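PDB 1SI1: iron binding protein FbpA from Mannheimia haemolytica, which binds ferric iron in the periplasm and probably hands it on for uptake into the cell. Local coordinates for residues Leu71-Asp76 against Val234-His239. Residues are numbered along the deposited sequence; the frame is centred on the assembly and turned at random.
Sequences LAQKID and VVIAKH
A lone beta bridge, Ala-72 with Ala-237, ties the loop 71-76 to the end of strand 228-236 in this periplasmic binding protein fold. Its bonding is that of a non-hydrogen-bonded antiparallel pair, although the two segments run 109° apart. Two backbone bonds make it: Gln-73 N gives its hydrogen to Ile-236 O at 3.0 Å, and Lys-238 N reaches Leu-71 O at 2.8 Å. The segments then diverge, and a water continues the link, donating to Gln-73 O and accepting from Ile-236 N.

Gln-73 adds a side-chain bond. With chi1 at 53°, CG is tucked over its own backbone, and the extended chain beyond it runs alongside the other backbone until NE2 meets Ala-237 O at 2.7 Å. The bond is almost straight (174° at the hydrogen), and the acceptor lies in the amide plane. Glutamine suits this place because its other amide atom, OE1, accepts from Lys-243 NZ, which, with the NE2 bond, should hold the amide in one orientation.

Two apolar pairs back up the polar bonds. Ala-72 CB presses on Val-235 CG1 at 3.4 Å, tighter than usual, where a methyl allows the backbones to come close. Ile-75 and Ile-236 cross at about a right angle, CG1 to CG1 3.7 Å. At the exposed margin, Lys-238 packs its CB near Leu-71 O, while its extended chain carries NZ to a salt bridge with Asp-70.

Helix 243-253 covers Ile-236 through Ala-246 and Ile-250, and strand 54-58 flanks it through Val-54. The loop between helices 60-67 and 78-83 is held to the sheet by the bridge and by Ile-75, which meets Phe-96 of strand 96-108.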
loop_
_atom_site.group_PDB
_atom_site.type_symbol
_atom_site.label_atom_id
_atom_site.label_comp_id
_atom_site.label_asym_id
_atom_site.label_seq_id
_atom_site.Cartn_x
_atom_site.Cartn_y
_atom_site.Cartn_z
ATOM N N LEU A 71 9.716 -8.917 15.832
ATOM C CA LEU A 71 10.748 -9.214 14.847
ATOM C C LEU A 71 11.525 -7.993 14.403
ATOM O O LEU A 71 12.442 -8.117 13.610
ATOM C CB LEU A 71 10.143 -9.905 13.629
ATOM C CG LEU A 71 9.686 -11.339 13.883
ATOM C CD1 LEU A 71 9.122 -11.904 12.616
ATOM C CD2 LEU A 71 10.836 -12.186 14.399
ATOM N N ALA A 72 11.162 -6.823 14.897
ATOM C CA ALA A 72 11.801 -5.577 14.516
ATOM C C ALA A 72 12.805 -5.147 15.568
ATOM O O ALA A 72 12.653 -5.447 16.751
ATOM C CB ALA A 72 10.751 -4.503 14.346
ATOM N N GLN A 73 13.841 -4.445 15.133
ATOM C CA GLN A 73 14.603 -3.635 16.063
ATOM C C GLN A 73 14.496 -2.167 15.702
ATOM O O GLN A 73 14.234 -1.793 14.567
ATOM C CB GLN A 73 16.053 -4.106 16.238
ATOM C CG GLN A 73 16.868 -4.270 15.014
ATOM C CD GLN A 73 18.273 -4.737 15.354
ATOM O OE1 GLN A 73 18.989 -4.047 16.075
ATOM N NE2 GLN A 73 18.671 -5.888 14.834
ATOM N N LYS A 74 14.673 -1.335 16.713
ATOM C CA LYS A 74 14.597 0.100 16.566
ATOM C C LYS A 74 15.884 0.605 15.956
ATOM O O LYS A 74 16.982 0.165 16.331
ATOM C CB LYS A 74 14.371 0.765 17.920
ATOM C CG LYS A 74 12.976 0.543 18.465
ATOM C CD LYS A 74 12.829 0.950 19.898
ATOM C CE LYS A 74 11.402 0.783 20.334
ATOM N NZ LYS A 74 11.166 1.332 21.699
ATOM N N ILE A 75 15.740 1.515 15.005
ATOM C CA ILE A 75 16.847 2.038 14.235
ATOM C C ILE A 75 16.836 3.548 14.371
ATOM O O ILE A 75 15.827 4.196 14.105
ATOM C CB ILE A 75 16.717 1.641 12.735
ATOM C CG1 ILE A 75 16.704 0.112 12.578
ATOM C CG2 ILE A 75 17.819 2.292 11.897
ATOM C CD1 ILE A 75 17.947 -0.587 13.087
ATOM N N ASP A 76 17.968 4.102 14.792
ATOM C CA ASP A 76 18.162 5.541 14.840
ATOM C C ASP A 76 19.046 5.941 13.663
ATOM O O ASP A 76 20.232 5.617 13.627
ATOM C CB ASP A 76 18.807 5.944 16.168
ATOM C CG ASP A 76 19.191 7.411 16.207
ATOM O OD1 ASP A 76 18.334 8.259 15.880
ATOM O OD2 ASP A 76 20.329 7.805 16.537
ATOM N N VAL A 234 10.144 -1.504 5.122
ATOM C CA VAL A 234 11.202 -2.367 5.612
ATOM C C VAL A 234 11.334 -2.276 7.115
ATOM O O VAL A 234 10.987 -1.283 7.729
ATOM C CB VAL A 234 12.579 -2.027 4.979
ATOM C CG1 VAL A 234 12.652 -2.491 3.530
ATOM C CG2 VAL A 234 12.894 -0.523 5.088
ATOM N N VAL A 235 11.865 -3.348 7.669
ATOM C CA VAL A 235 12.135 -3.497 9.077
ATOM C C VAL A 235 13.491 -4.163 9.144
ATOM O O VAL A 235 13.810 -5.026 8.331
ATOM C CB VAL A 235 11.079 -4.391 9.725
ATOM C CG1 VAL A 235 11.516 -4.888 11.103
ATOM C CG2 VAL A 235 9.730 -3.660 9.819
ATOM N N ILE A 236 14.301 -3.759 10.109
ATOM C CA ILE A 236 15.542 -4.468 10.383
ATOM C C ILE A 236 15.214 -5.570 11.372
ATOM O O ILE A 236 14.665 -5.309 12.423
ATOM C CB ILE A 236 16.596 -3.505 10.939
ATOM C CG1 ILE A 236 16.916 -2.410 9.913
ATOM C CG2 ILE A 236 17.858 -4.262 11.317
ATOM C CD1 ILE A 236 17.263 -2.900 8.541
ATOM N N ALA A 237 15.529 -6.809 11.019
ATOM C CA ALA A 237 15.189 -7.957 11.844
ATOM C C ALA A 237 15.849 -7.902 13.215
ATOM O O ALA A 237 16.996 -7.459 13.351
ATOM C CB ALA A 237 15.571 -9.229 11.137
ATOM N N LYS A 238 15.128 -8.400 14.215
ATOM C CA LYS A 238 15.603 -8.430 15.593
ATOM C C LYS A 238 17.004 -9.010 15.724
ATOM O O LYS A 238 17.838 -8.447 16.425
ATOM C CB LYS A 238 14.639 -9.230 16.471
ATOM C CG LYS A 238 14.976 -9.142 17.965
ATOM C CD LYS A 238 13.901 -9.760 18.841
ATOM C CE LYS A 238 14.383 -9.879 20.286
ATOM N NZ LYS A 238 13.295 -10.246 21.239
ATOM N N HIS A 239 17.261 -10.119 15.043
ATOM C CA HIS A 239 18.535 -10.830 15.188
ATOM C C HIS A 239 19.469 -10.653 14.004
ATOM O O HIS A 239 20.367 -11.458 13.788
ATOM C CB HIS A 239 18.259 -12.306 15.457
ATOM C CG HIS A 239 17.498 -12.529 16.719
ATOM N ND1 HIS A 239 18.052 -12.312 17.962
ATOM C CD2 HIS A 239 16.217 -12.905 16.936
ATOM C CE1 HIS A 239 17.149 -12.567 18.892
ATOM N NE2 HIS A 239 16.025 -12.924 18.297
HETATM O O HOH W 1 13.422 -1.830 11.983
#